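Local coordinates for 2-dehydropantoate 2-reductase (Porphyromonas gingivalis, PDB 2QYT), which probably catalyses the NADPH-dependent reduction of ketopantoate (2-dehydropantoate) to (R)-pantoate, the second step from 3-methyl-2-oxobutanoate in pantothenate biosynthesis, at residues Asn110-Pro115 and Thr171-Arg176; Thr212-Lys217 and Tyr304-Arg309; Arg242-Gln247 and Glu295-Asp300; Gly20-Ala25 and Ile152-Asp157. All coordinates share one frame; numbering follows the deposited sequence.

Contact 1 (Asn110-Pro115 and Thr171-Arg176); sequences NTKILP and TDDEVR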
loop_
_atom_site.group_PDB
_atom_site.type_symbol
_atom_site.label_atom_id
_atom_site.label_comp_id
_atom_site.label_asym_id
_atom_site.label_seq_id
_atom_site.Cartn_x
_atom_site.Cartn_y
_atom_site.Cartn_z
ATOM N N ASN A 110 -2.008 22.270 -1.310
ATOM C CA ASN A 110 -2.955 21.396 -0.648
ATOM C C ASN A 110 -2.631 19.914 -0.684
ATOM O O ASN A 110 -3.362 19.111 -0.072
ATOM C CB ASN A 110 -4.359 21.628 -1.229
ATOM C CG ASN A 110 -4.845 23.070 -1.024
ATOM O OD1 ASN A 110 -4.673 23.650 0.071
ATOM N ND2 ASN A 110 -5.435 23.659 -2.070
ATOM N N THR A 111 -1.550 19.538 -1.370
ATOM C CA THR A 111 -1.356 18.134 -1.748
ATOM C C THR A 111 -1.108 17.243 -0.565
ATOM O O THR A 111 -0.317 17.590 0.321
ATOM C CB THR A 111 -0.226 17.936 -2.764
ATOM O OG1 THR A 111 -0.433 18.823 -3.844
ATOM C CG2 THR A 111 -0.207 16.474 -3.304
ATOM N N LYS A 112 -1.793 16.099 -0.564
ATOM C CA LYS A 112 -1.582 15.014 0.412
ATOM C C LYS A 112 -1.199 13.748 -0.356
ATOM O O LYS A 112 -1.783 13.444 -1.387
ATOM C CB LYS A 112 -2.823 14.744 1.265
ATOM C CG LYS A 112 -3.400 15.983 1.998
ATOM C CD LYS A 112 -2.391 16.495 3.029
ATOM C CE LYS A 112 -2.913 17.658 3.824
ATOM N NZ LYS A 112 -3.140 18.821 3.001
ATOM N N ILE A 113 -0.183 13.058 0.139
ATOM C CA ILE A 113 0.360 11.910 -0.505
ATOM C C ILE A 113 0.052 10.725 0.376
ATOM O O ILE A 113 0.270 10.783 1.606
ATOM C CB ILE A 113 1.889 12.038 -0.709
ATOM C CG1 ILE A 113 2.223 13.325 -1.484
ATOM C CG2 ILE A 113 2.426 10.847 -1.447
ATOM C CD1 ILE A 113 3.669 13.667 -1.445
ATOM N N LEU A 114 -0.474 9.673 -0.268
ATOM C CA LEU A 114 -0.798 8.385 0.336
ATOM C C LEU A 114 0.048 7.255 -0.271
ATOM O O LEU A 114 -0.266 6.776 -1.351
ATOM C CB LEU A 114 -2.266 8.036 0.058
ATOM C CG LEU A 114 -3.267 8.062 1.210
ATOM C CD1 LEU A 114 -4.653 7.549 0.818
ATOM C CD2 LEU A 114 -2.657 7.216 2.314
ATOM N N PRO A 115 1.086 6.798 0.445
ATOM C CA PRO A 115 1.763 5.609 -0.028
ATOM C C PRO A 115 0.918 4.382 0.327
ATOM O O PRO A 115 0.524 4.198 1.497
ATOM C CB PRO A 115 3.099 5.606 0.768
ATOM C CG PRO A 115 3.090 6.854 1.626
ATOM C CD PRO A 115 1.662 7.281 1.721
ATOM N N THR A 171 -8.855 15.454 9.760
ATOM C CA THR A 171 -8.827 16.780 9.141
ATOM C C THR A 171 -9.878 16.893 8.019
ATOM O O THR A 171 -10.498 15.905 7.620
ATOM C CB THR A 171 -7.411 17.160 8.624
ATOM O OG1 THR A 171 -7.057 16.342 7.503
ATOM C CG2 THR A 171 -6.363 16.988 9.716
ATOM N N ASP A 172 -10.078 18.106 7.532
ATOM C CA ASP A 172 -11.003 18.355 6.437
ATOM C C ASP A 172 -10.585 17.631 5.173
ATOM O O ASP A 172 -11.436 17.073 4.494
ATOM C CB ASP A 172 -11.112 19.858 6.155
ATOM C CG ASP A 172 -11.817 20.600 7.261
ATOM O OD1 ASP A 172 -12.503 19.927 8.087
ATOM O OD2 ASP A 172 -11.676 21.850 7.307
ATOM N N ASP A 173 -9.284 17.670 4.856
ATOM C CA ASP A 173 -8.745 16.993 3.666
ATOM C C ASP A 173 -8.970 15.488 3.803
ATOM O O ASP A 173 -9.261 14.840 2.807
ATOM C CB ASP A 173 -7.256 17.308 3.420
ATOM C CG ASP A 173 -7.026 18.656 2.671
ATOM O OD1 ASP A 173 -8.014 19.341 2.283
ATOM O OD2 ASP A 173 -5.837 19.037 2.462
ATOM N N GLU A 174 -8.892 14.965 5.037
ATOM C CA GLU A 174 -9.096 13.517 5.322
ATOM C C GLU A 174 -10.532 13.044 5.155
ATOM O O GLU A 174 -10.789 12.035 4.501
ATOM C CB GLU A 174 -8.699 13.194 6.752
ATOM C CG GLU A 174 -7.386 12.601 6.921
ATOM C CD GLU A 174 -7.145 12.248 8.348
ATOM O OE1 GLU A 174 -6.956 11.048 8.606
ATOM O OE2 GLU A 174 -7.127 13.145 9.212
ATOM N N VAL A 175 -11.451 13.757 5.809
ATOM C CA VAL A 175 -12.889 13.528 5.652
ATOM C C VAL A 175 -13.243 13.669 4.175
ATOM O O VAL A 175 -13.946 12.841 3.614
ATOM C CB VAL A 175 -13.715 14.510 6.522
ATOM C CG1 VAL A 175 -15.218 14.351 6.253
ATOM C CG2 VAL A 175 -13.429 14.280 7.996
ATOM N N ARG A 176 -12.715 14.704 3.530
ATOM C CA ARG A 176 -12.943 14.852 2.106
ATOM C C ARG A 176 -12.482 13.611 1.345
ATOM O O ARG A 176 -13.232 13.083 0.505
ATOM C CB ARG A 176 -12.273 16.103 1.534
ATOM C CG ARG A 176 -12.712 16.398 0.095
ATOM C CD ARG A 176 -12.150 17.719 -0.432
ATOM N NE ARG A 176 -10.695 17.725 -0.647
ATOM C CZ ARG A 176 -10.036 18.756 -1.182
ATOM N NH1 ARG A 176 -10.705 19.842 -1.577
ATOM N NH2 ARG A 176 -8.710 18.720 -1.337
HETATM O O HOH W 1 -5.793 17.697 -0.361
#
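Lys-112 and Asp-173 form a salt bridge between strand 111-115, an outermost strand of the parallel Rossmann-type sheet, and the first turn of helix 172-183. NZ of Lys-112 lies 2.8 Å from OD2 of Asp-173 and donates to that oxygen's anti lone pair, the one turned away from OD1. The same ammonium reaches back to its own strand, 3.1 Å from O of Asn-110, where it sits above the carbonyl plane. Bends at chi2 and chi4 curl the lysine chain enough to serve both acceptors; a long, flexible amine suits this place. Arg-176 adds a long contact of charges to OD1, an oxygen well out of the guanidinium plane, while its NE bonds to Tyr-86 OH. Farther out, Thr-171 and Glu-174 make a capping box that fixes the helix start: the threonine hydroxyl takes the Glu-174 amide weakly, and OE2 of Glu-174 accepts from Thr-171 N at 2.9 Å. Water 1 is hydrogen-bonded to Asn-110 O at 2.8 Å and weakly to NH2 of Arg-176.

Contact 2 (Thr212-Lys217 and Tyr304-Arg309); sequences TAYFDK and YKRMYR. With SO4 (sulfate ion), chain D.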
loop_
_atom_site.group_PDB
_atom_site.type_symbol
_atom_site.label_atom_id
_atom_site.label_comp_id
_atom_site.label_asym_id
_atom_site.label_seq_id
_atom_site.Cartn_x
_atom_site.Cartn_y
_atom_site.Cartn_z
ATOM N N THR A 212 7.503 -18.638 4.478
ATOM C CA THR A 212 7.318 -19.396 3.219
ATOM C C THR A 212 8.540 -19.320 2.297
ATOM O O THR A 212 8.708 -20.171 1.437
ATOM C CB THR A 212 6.027 -19.014 2.405
ATOM O OG1 THR A 212 6.186 -17.747 1.754
ATOM C CG2 THR A 212 4.784 -19.025 3.275
ATOM N N ALA A 213 9.379 -18.300 2.477
ATOM C CA ALA A 213 10.583 -18.137 1.662
ATOM C C ALA A 213 11.761 -18.965 2.181
ATOM O O ALA A 213 12.543 -19.507 1.394
ATOM C CB ALA A 213 10.964 -16.664 1.542
ATOM N N TYR A 214 11.897 -19.054 3.500
ATOM C CA TYR A 214 12.916 -19.901 4.092
ATOM C C TYR A 214 12.508 -21.370 3.980
ATOM O O TYR A 214 13.309 -22.203 3.544
ATOM C CB TYR A 214 13.190 -19.481 5.541
ATOM C CG TYR A 214 14.001 -20.454 6.404
ATOM C CD1 TYR A 214 13.453 -21.667 6.831
ATOM C CD2 TYR A 214 15.291 -20.133 6.835
ATOM C CE1 TYR A 214 14.176 -22.552 7.632
ATOM C CE2 TYR A 214 16.024 -21.015 7.641
ATOM C CZ TYR A 214 15.452 -22.223 8.032
ATOM O OH TYR A 214 16.143 -23.112 8.823
ATOM N N PHE A 215 11.272 -21.698 4.354
ATOM C CA PHE A 215 10.833 -23.107 4.329
ATOM C C PHE A 215 10.516 -23.659 2.931
ATOM O O PHE A 215 10.389 -24.875 2.771
ATOM C CB PHE A 215 9.640 -23.351 5.267
ATOM C CG PHE A 215 9.994 -23.358 6.741
ATOM C CD1 PHE A 215 10.996 -24.188 7.234
ATOM C CD2 PHE A 215 9.290 -22.562 7.635
ATOM C CE1 PHE A 215 11.306 -24.196 8.582
ATOM C CE2 PHE A 215 9.587 -22.570 8.982
ATOM C CZ PHE A 215 10.602 -23.381 9.457
ATOM N N ASP A 216 10.375 -22.768 1.942
ATOM C CA ASP A 216 10.065 -23.150 0.554
ATOM C C ASP A 216 8.743 -23.939 0.500
ATOM O O ASP A 216 8.625 -24.955 -0.194
ATOM C CB ASP A 216 11.252 -23.934 -0.051
ATOM C CG ASP A 216 11.000 -24.415 -1.475
ATOM O OD1 ASP A 216 11.195 -25.629 -1.710
ATOM O OD2 ASP A 216 10.623 -23.599 -2.347
ATOM N N LYS A 217 7.752 -23.448 1.245
ATOM C CA LYS A 217 6.515 -24.185 1.508
ATOM C C LYS A 217 5.327 -23.225 1.572
ATOM O O LYS A 217 5.521 -22.044 1.869
ATOM C CB LYS A 217 6.656 -24.927 2.840
ATOM C CG LYS A 217 5.944 -26.272 2.908
ATOM C CD LYS A 217 6.684 -27.264 3.799
ATOM C CE LYS A 217 6.465 -27.004 5.288
ATOM N NZ LYS A 217 7.137 -28.046 6.122
ATOM N N TYR A 304 14.274 -14.694 13.174
ATOM C CA TYR A 304 14.424 -13.779 12.048
ATOM C C TYR A 304 15.864 -13.737 11.542
ATOM O O TYR A 304 16.089 -13.756 10.335
ATOM C CB TYR A 304 13.959 -12.378 12.427
ATOM C CG TYR A 304 12.558 -12.065 11.985
ATOM C CD1 TYR A 304 11.478 -12.255 12.844
ATOM C CD2 TYR A 304 12.307 -11.565 10.703
ATOM C CE1 TYR A 304 10.178 -11.971 12.441
ATOM C CE2 TYR A 304 11.002 -11.269 10.284
ATOM C CZ TYR A 304 9.950 -11.472 11.159
ATOM O OH TYR A 304 8.676 -11.173 10.754
ATOM N N LYS A 305 16.832 -13.700 12.460
ATOM C CA LYS A 305 18.253 -13.625 12.090
ATOM C C LYS A 305 18.753 -14.896 11.405
ATOM O O LYS A 305 19.491 -14.819 10.431
ATOM C CB LYS A 305 19.123 -13.277 13.298
ATOM C CG LYS A 305 18.884 -11.881 13.858
ATOM C CD LYS A 305 20.087 -11.382 14.649
ATOM C CE LYS A 305 20.067 -11.818 16.111
ATOM N NZ LYS A 305 20.461 -13.242 16.323
ATOM N N ARG A 306 18.342 -16.057 11.914
ATOM C CA ARG A 306 18.623 -17.346 11.274
ATOM C C ARG A 306 18.022 -17.349 9.866
ATOM O O ARG A 306 18.681 -17.736 8.908
ATOM C CB ARG A 306 18.046 -18.510 12.105
ATOM C CG ARG A 306 18.619 -19.892 11.775
ATOM C CD ARG A 306 17.528 -20.963 11.533
ATOM N NE ARG A 306 16.960 -21.562 12.753
ATOM C CZ ARG A 306 16.093 -22.584 12.775
ATOM N NH1 ARG A 306 15.672 -23.156 11.648
ATOM N NH2 ARG A 306 15.636 -23.044 13.937
HETATM N N MSE A 307 16.779 -16.885 9.760
HETATM C CA MSE A 307 16.011 -16.885 8.504
HETATM C C MSE A 307 16.573 -15.918 7.440
HETATM O O MSE A 307 16.737 -16.291 6.272
HETATM C CB MSE A 307 14.532 -16.574 8.809
HETATM C CG MSE A 307 13.501 -17.516 8.170
HETATM SE SE MSE A 307 12.258 -18.333 9.466
HETATM C CE MSE A 307 11.184 -19.460 8.326
ATOM N N TYR A 308 16.868 -14.684 7.854
ATOM C CA TYR A 308 17.408 -13.651 6.961
ATOM C C TYR A 308 18.770 -14.054 6.412
ATOM O O TYR A 308 18.936 -14.233 5.205
ATOM C CB TYR A 308 17.507 -12.294 7.690
ATOM C CG TYR A 308 18.208 -11.213 6.890
ATOM C CD1 TYR A 308 17.521 -10.485 5.916
ATOM C CD2 TYR A 308 19.562 -10.923 7.097
ATOM C CE1 TYR A 308 18.160 -9.508 5.169
ATOM C CE2 TYR A 308 20.207 -9.938 6.352
ATOM C CZ TYR A 308 19.497 -9.235 5.393
ATOM O OH TYR A 308 20.117 -8.256 4.651
ATOM N N ARG A 309 19.723 -14.204 7.330
ATOM C CA ARG A 309 21.115 -14.512 7.029
ATOM C C ARG A 309 21.278 -15.768 6.167
ATOM O O ARG A 309 22.028 -15.755 5.183
ATOM C CB ARG A 309 21.897 -14.650 8.346
ATOM C CG ARG A 309 23.390 -14.944 8.213
ATOM C CD ARG A 309 24.118 -14.640 9.518
ATOM N NE ARG A 309 25.572 -14.753 9.386
ATOM C CZ ARG A 309 26.455 -14.111 10.150
ATOM N NH1 ARG A 309 26.048 -13.288 11.110
ATOM N NH2 ARG A 309 27.755 -14.286 9.948
HETATM S S SO4 D . 18.246 -6.252 3.002
HETATM O O1 SO4 D . 17.696 -6.749 4.259
HETATM O O2 SO4 D . 18.497 -7.354 2.064
HETATM O O3 SO4 D . 17.287 -5.301 2.405
HETATM O O4 SO4 D . 19.522 -5.612 3.311
#
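The ring of Tyr-214 carries Met-307, a selenomethionine, over one face in a Met-aromatic contact that joins the last turn of helix 194-215 to helix 302-309 in the all-helical C-terminal domain. SE stands over that face, 4.5 Å from the centroid of the Tyr-214 ring. The side chain runs across the tyrosine at about a right angle, with CG 3.3 Å from Tyr-214 CB and the methyl CE continuing to Phe-215, where it meets CE2 at 3.6 Å. Being long, unbranched and polarisable, the side chain can follow one ring and end at the next. Leu-233 of helix 227-244 also packs on Met-307, whereas the ring of Phe-215 stacks with His-226.

The polar end of Tyr-214 is held separately. Its CG, anti to the backbone N (chi1 167°), lays the ring alongside Met-307 with the hydroxyl within bonding distance of Arg-306, from which it receives a hydrogen bond. Bends at chi2 and chi3 bring the arginine head round to that oxygen, with the two planar groups turned 58° apart. NH1 of Arg-306 lies 2.9 Å from Tyr-214 OH, which sits at the guanidinium edge, only 4° out of its plane.

Contact 3 (Arg242-Gln247 and Glu295-Asp300); sequences RAKYGQ and EALRVD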
loop_
_atom_site.group_PDB
_atom_site.type_symbol
_atom_site.label_atom_id
_atom_site.label_comp_id
_atom_site.label_asym_id
_atom_site.label_seq_id
_atom_site.Cartn_x
_atom_site.Cartn_y
_atom_site.Cartn_z
ATOM N N ARG A 242 6.572 -3.752 19.778
ATOM C CA ARG A 242 6.324 -3.436 21.188
ATOM C C ARG A 242 7.442 -2.581 21.786
ATOM O O ARG A 242 7.218 -1.846 22.747
ATOM C CB ARG A 242 6.112 -4.713 22.006
ATOM C CG ARG A 242 5.104 -4.546 23.129
ATOM C CD ARG A 242 4.828 -5.843 23.855
ATOM N NE ARG A 242 4.080 -6.805 23.042
ATOM C CZ ARG A 242 4.495 -8.040 22.765
ATOM N NH1 ARG A 242 5.661 -8.481 23.231
ATOM N NH2 ARG A 242 3.735 -8.841 22.023
ATOM N N ALA A 243 8.631 -2.667 21.193
ATOM C CA ALA A 243 9.773 -1.861 21.612
ATOM C C ALA A 243 9.791 -0.446 21.024
ATOM O O ALA A 243 9.986 0.523 21.764
ATOM C CB ALA A 243 11.076 -2.586 21.305
ATOM N N LYS A 244 9.585 -0.319 19.711
ATOM C CA LYS A 244 9.766 0.984 19.042
ATOM C C LYS A 244 8.567 1.920 19.051
ATOM O O LYS A 244 8.742 3.124 19.253
ATOM C CB LYS A 244 10.346 0.842 17.623
ATOM C CG LYS A 244 9.474 0.125 16.595
ATOM C CD LYS A 244 10.036 0.295 15.188
ATOM C CE LYS A 244 10.097 1.770 14.774
ATOM N NZ LYS A 244 10.647 1.945 13.402
ATOM N N TYR A 245 7.363 1.384 18.835
ATOM C CA TYR A 245 6.142 2.189 18.952
ATOM C C TYR A 245 5.535 2.047 20.355
ATOM O O TYR A 245 4.311 2.131 20.529
ATOM C CB TYR A 245 5.088 1.821 17.887
ATOM C CG TYR A 245 5.579 1.887 16.452
ATOM C CD1 TYR A 245 5.440 3.072 15.680
ATOM C CD2 TYR A 245 6.141 0.755 15.845
ATOM C CE1 TYR A 245 5.881 3.121 14.338
ATOM C CE2 TYR A 245 6.581 0.792 14.518
ATOM C CZ TYR A 245 6.450 1.967 13.765
ATOM O OH TYR A 245 6.897 1.962 12.452
ATOM N N GLY A 246 6.403 1.800 21.336
ATOM C CA GLY A 246 6.092 1.946 22.766
ATOM C C GLY A 246 4.966 1.124 23.376
ATOM O O GLY A 246 5.040 0.746 24.552
ATOM N N GLN A 247 3.929 0.853 22.579
ATOM C CA GLN A 247 2.678 0.261 23.069
ATOM C C GLN A 247 2.458 -1.124 22.474
ATOM O O GLN A 247 2.882 -2.118 23.062
ATOM C CB GLN A 247 1.492 1.183 22.751
ATOM C CG GLN A 247 1.701 2.620 23.210
ATOM C CD GLN A 247 0.837 3.598 22.445
ATOM O OE1 GLN A 247 1.327 4.344 21.590
ATOM N NE2 GLN A 247 -0.460 3.599 22.741
ATOM N N GLU A 295 18.363 -4.696 16.008
ATOM C CA GLU A 295 19.725 -4.195 16.273
ATOM C C GLU A 295 19.695 -2.888 17.061
ATOM O O GLU A 295 20.491 -2.706 18.031
ATOM C CB GLU A 295 20.474 -3.899 14.966
ATOM C CG GLU A 295 21.801 -4.673 14.733
ATOM C CD GLU A 295 21.824 -5.191 13.289
ATOM O OE1 GLU A 295 22.010 -4.282 12.363
ATOM O OE2 GLU A 295 21.611 -6.493 13.067
ATOM N N ALA A 296 18.790 -1.983 16.619
ATOM C CA ALA A 296 18.778 -0.590 17.083
ATOM C C ALA A 296 18.023 -0.413 18.395
ATOM O O ALA A 296 18.397 0.432 19.218
ATOM C CB ALA A 296 18.186 0.316 16.006
ATOM N N LEU A 297 16.958 -1.205 18.570
ATOM C CA LEU A 297 16.159 -1.205 19.798
ATOM C C LEU A 297 16.697 -2.228 20.803
ATOM O O LEU A 297 16.020 -2.574 21.775
ATOM C CB LEU A 297 14.701 -1.537 19.476
ATOM C CG LEU A 297 13.653 -0.524 19.000
ATOM C CD1 LEU A 297 14.186 0.589 18.099
ATOM C CD2 LEU A 297 12.622 -1.328 18.276
ATOM N N ARG A 298 17.930 -2.678 20.556
ATOM C CA ARG A 298 18.624 -3.750 21.304
ATOM C C ARG A 298 17.777 -4.975 21.696
ATOM O O ARG A 298 17.758 -5.385 22.863
ATOM C CB ARG A 298 19.565 -3.239 22.431
ATOM C CG ARG A 298 19.338 -1.825 22.953
ATOM C CD ARG A 298 19.677 -0.764 21.909
ATOM N NE ARG A 298 21.061 -0.290 21.949
ATOM C CZ ARG A 298 21.516 0.739 21.228
ATOM N NH1 ARG A 298 20.702 1.403 20.402
ATOM N NH2 ARG A 298 22.788 1.105 21.328
ATOM N N VAL A 299 17.099 -5.548 20.697
ATOM C CA VAL A 299 16.241 -6.729 20.868
ATOM C C VAL A 299 16.787 -7.948 20.099
ATOM O O VAL A 299 16.992 -7.902 18.876
ATOM C CB VAL A 299 14.769 -6.461 20.407
ATOM C CG1 VAL A 299 13.869 -7.596 20.833
ATOM C CG2 VAL A 299 14.230 -5.152 20.973
ATOM N N ASP A 300 17.017 -9.043 20.818
ATOM C CA ASP A 300 17.449 -10.274 20.159
ATOM C C ASP A 300 16.279 -10.954 19.450
ATOM O O ASP A 300 15.230 -11.203 20.050
ATOM C CB ASP A 300 18.128 -11.233 21.148
ATOM C CG ASP A 300 19.063 -12.228 20.455
ATOM O OD1 ASP A 300 19.600 -13.148 21.154
ATOM O OD2 ASP A 300 19.270 -12.093 19.215
#
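Leu-297, just past the end of helix 288-296, reaches to the last turn of helix 227-244, where its CD2 methyl makes the closest approach to Ala-243 and Lys-244. CB of Leu-297 is 4.2 Å from Ala-243 CB, a loose first touch. CG stands anti to the carbonyl carbon (chi1 -84°), which directs the fork at both neighbours; it lies 3.8 Å from Lys-244 CB and 4.0 Å from Ala-243 CB. The methyl CD1 flanks Lys-244 CB, while CD2 goes deepest: it meets Ala-243 CB at 3.6 Å and approaches Lys-244 CB to 3.2 Å, tighter than ordinary carbon contact. The forked end of a leucine thus covers two successive residues, and the small Ala-243 lets the backbones come near, its CA 6.7 Å from that of Leu-297.

Val-299 adds a lighter contact, its CG2 methyl 4.1 Å from Ala-243 CB. Lys-244 contributes mainly the base of its chain; the rest leads away, and NZ hydrogen-bonds to Tyr-289 OH, with a weak, long ion pair to Glu-293. Gly-246, with positive phi, suits the turn after helix 227-244. This is apolar packing between two helix C-termini at the surface of the helical C-terminal domain.

Contact 4 (Gly20-Ala25 and Ile152-Asp157); sequences GGYYGA and ITLEAD. With EDO (1,2-ethanediol), chain J; EDO (1,2-ethanediol), chain G.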
loop_
_atom_site.group_PDB
_atom_site.type_symbol
_atom_site.label_atom_id
_atom_site.label_comp_id
_atom_site.label_asym_id
_atom_site.label_seq_id
_atom_site.Cartn_x
_atom_site.Cartn_y
_atom_site.Cartn_z
ATOM N N GLY A 20 -2.471 0.565 -7.791
ATOM C CA GLY A 20 -2.782 1.879 -8.387
ATOM C C GLY A 20 -3.782 1.775 -9.514
ATOM O O GLY A 20 -4.630 2.652 -9.690
ATOM N N GLY A 21 -3.704 0.706 -10.296
ATOM C CA GLY A 21 -4.591 0.560 -11.434
ATOM C C GLY A 21 -6.015 0.288 -11.006
ATOM O O GLY A 21 -6.985 0.905 -11.543
ATOM N N TYR A 22 -6.189 -0.614 -10.040
ATOM C CA TYR A 22 -7.496 -0.812 -9.488
ATOM C C TYR A 22 -8.099 0.430 -8.809
ATOM O O TYR A 22 -9.239 0.766 -9.072
ATOM C CB TYR A 22 -7.526 -1.987 -8.495
ATOM C CG TYR A 22 -8.926 -2.177 -8.000
ATOM C CD1 TYR A 22 -9.881 -2.811 -8.813
ATOM C CD2 TYR A 22 -9.350 -1.618 -6.782
ATOM C CE1 TYR A 22 -11.186 -2.981 -8.399
ATOM C CE2 TYR A 22 -10.691 -1.766 -6.348
ATOM C CZ TYR A 22 -11.593 -2.473 -7.171
ATOM O OH TYR A 22 -12.909 -2.665 -6.800
ATOM N N TYR A 23 -7.383 1.091 -7.895
ATOM C CA TYR A 23 -8.008 2.268 -7.235
ATOM C C TYR A 23 -8.107 3.445 -8.174
ATOM O O TYR A 23 -9.093 4.171 -8.160
ATOM C CB TYR A 23 -7.347 2.596 -5.897
ATOM C CG TYR A 23 -7.550 1.476 -4.898
ATOM C CD1 TYR A 23 -8.821 1.229 -4.352
ATOM C CD2 TYR A 23 -6.492 0.644 -4.518
ATOM C CE1 TYR A 23 -9.041 0.212 -3.448
ATOM C CE2 TYR A 23 -6.709 -0.392 -3.582
ATOM C CZ TYR A 23 -7.961 -0.599 -3.057
ATOM O OH TYR A 23 -8.144 -1.593 -2.130
ATOM N N GLY A 24 -7.122 3.591 -9.055
ATOM C CA GLY A 24 -7.225 4.606 -10.127
ATOM C C GLY A 24 -8.406 4.387 -11.069
ATOM O O GLY A 24 -9.095 5.335 -11.468
ATOM N N ALA A 25 -8.669 3.121 -11.420
ATOM C CA ALA A 25 -9.816 2.797 -12.263
ATOM C C ALA A 25 -11.145 3.149 -11.577
ATOM O O ALA A 25 -12.036 3.723 -12.197
ATOM C CB ALA A 25 -9.780 1.305 -12.662
ATOM N N ILE A 152 -5.576 -4.889 -15.594
ATOM C CA ILE A 152 -5.496 -5.312 -14.206
ATOM C C ILE A 152 -6.445 -6.497 -14.006
ATOM O O ILE A 152 -7.616 -6.484 -14.465
ATOM C CB ILE A 152 -5.922 -4.172 -13.206
ATOM C CG1 ILE A 152 -5.181 -2.846 -13.525
ATOM C CG2 ILE A 152 -5.645 -4.552 -11.787
ATOM C CD1 ILE A 152 -3.623 -3.012 -13.657
ATOM N N THR A 153 -5.946 -7.506 -13.302
ATOM C CA THR A 153 -6.762 -8.631 -12.909
ATOM C C THR A 153 -6.808 -8.706 -11.378
ATOM O O THR A 153 -5.759 -8.632 -10.716
ATOM C CB THR A 153 -6.140 -9.944 -13.427
ATOM O OG1 THR A 153 -6.051 -9.838 -14.861
ATOM C CG2 THR A 153 -6.972 -11.179 -13.016
ATOM N N LEU A 154 -8.017 -8.807 -10.840
ATOM C CA LEU A 154 -8.229 -9.166 -9.451
ATOM C C LEU A 154 -8.622 -10.593 -9.342
ATOM O O LEU A 154 -9.531 -11.086 -10.037
ATOM C CB LEU A 154 -9.322 -8.337 -8.787
ATOM C CG LEU A 154 -9.011 -6.930 -8.297
ATOM C CD1 LEU A 154 -8.600 -6.064 -9.455
ATOM C CD2 LEU A 154 -10.269 -6.362 -7.577
ATOM N N GLU A 155 -7.987 -11.288 -8.420
ATOM C CA GLU A 155 -8.342 -12.658 -8.320
ATOM C C GLU A 155 -9.515 -12.808 -7.361
ATOM O O GLU A 155 -10.108 -13.861 -7.268
ATOM C CB GLU A 155 -7.122 -13.505 -7.965
ATOM C CG GLU A 155 -6.543 -13.228 -6.658
ATOM C CD GLU A 155 -5.403 -14.190 -6.354
ATOM O OE1 GLU A 155 -4.364 -14.125 -7.074
ATOM O OE2 GLU A 155 -5.566 -14.982 -5.401
ATOM N N ALA A 156 -9.853 -11.728 -6.661
ATOM C CA ALA A 156 -11.054 -11.730 -5.825
ATOM C C ALA A 156 -11.591 -10.311 -5.848
ATOM O O ALA A 156 -10.820 -9.372 -5.946
ATOM C CB ALA A 156 -10.756 -12.175 -4.412
ATOM N N ASP A 157 -12.905 -10.160 -5.753
ATOM C CA ASP A 157 -13.505 -8.832 -5.695
ATOM C C ASP A 157 -13.210 -7.997 -4.437
ATOM O O ASP A 157 -13.095 -6.768 -4.535
ATOM C CB ASP A 157 -15.010 -8.931 -5.887
ATOM C CG ASP A 157 -15.389 -8.930 -7.309
ATOM O OD1 ASP A 157 -15.130 -7.924 -8.013
ATOM O OD2 ASP A 157 -15.918 -9.951 -7.737
HETATM C C1 EDO J . -15.321 -4.719 -3.305
HETATM O O1 EDO J . -14.695 -4.545 -4.566
HETATM C C2 EDO J . -14.895 -3.638 -2.340
HETATM O O2 EDO J . -14.159 -4.333 -1.327
HETATM C C1 EDO G . 0.559 -0.992 -7.346
HETATM O O1 EDO G . 0.316 -0.091 -8.428
HETATM C C2 EDO G . 1.034 -2.360 -7.838
HETATM O O2 EDO G . 0.489 -3.337 -6.961
#
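Apolar packing carries the meeting of Tyr-22 and Gly-21 with Leu-154 and Ile-152. Both leucine methyls meet the CD1-CE1 flank of the tyrosine ring obliquely, CD1 lying 3.6 Å from Tyr-22 CD1 and CD2 equally near, at 3.6 Å, to Tyr-22 CE1. The two side chains cross at about a right angle. With its CG anti to the backbone N (chi1 -178°), the tyrosine extends past Leu-154, and Val-60 and Ile-142 also pack on it. Nearer the helix backbone, Ile-152 sets CG1 4.0 Å from the bare CA of Gly-21. Having no side chain, Gly-21 lets the isoleucine come this close.

Polar contacts lie at the margins. Tyr-22 OH is hydrogen-bonded to Arg-65, which also forms a salt bridge with Asp-157, so one arginine serves both sides. Of two 1,2-ethanediols, probably from the crystallisation liquor, one donates from O1 to Asp-157 O at 2.7 Å; the other accepts at its O1 from Gly-20 N at 2.9 Å (N-H...O angle 161°).

The segment axes of helix and strand cross at 94°, 8.9 Å apart. Helix 18-33 is thereby laid against the mixed sheet, and Gly-20 fits the last glycine of a GxGxxG pattern, consistent with the start of the dinucleotide-binding helix of a Rossmann fold.

The four contacts divide between two parts of the chain. Contacts 2 and 3 both lie in the helical C-terminal region, with centres 21 Å apart; the short connection between helices 288-296 and 302-309 links them, and a long, weak ion pair joins Lys-305 to Asp-300. Contacts 1 and 4 lie in the part that probably binds the nucleotide, their centres 22 Å apart and their segments alternating along the sequence. Contact 4 includes the last glycine of the probable glycine-rich motif, where a 1,2-ethanediol may mark part of the cofactor pocket. The centres of contacts 2 and 4 are about 30 Å apart. Those of contacts 3 and 4 are about 36 Å apart, on opposite sides of the chain's centre.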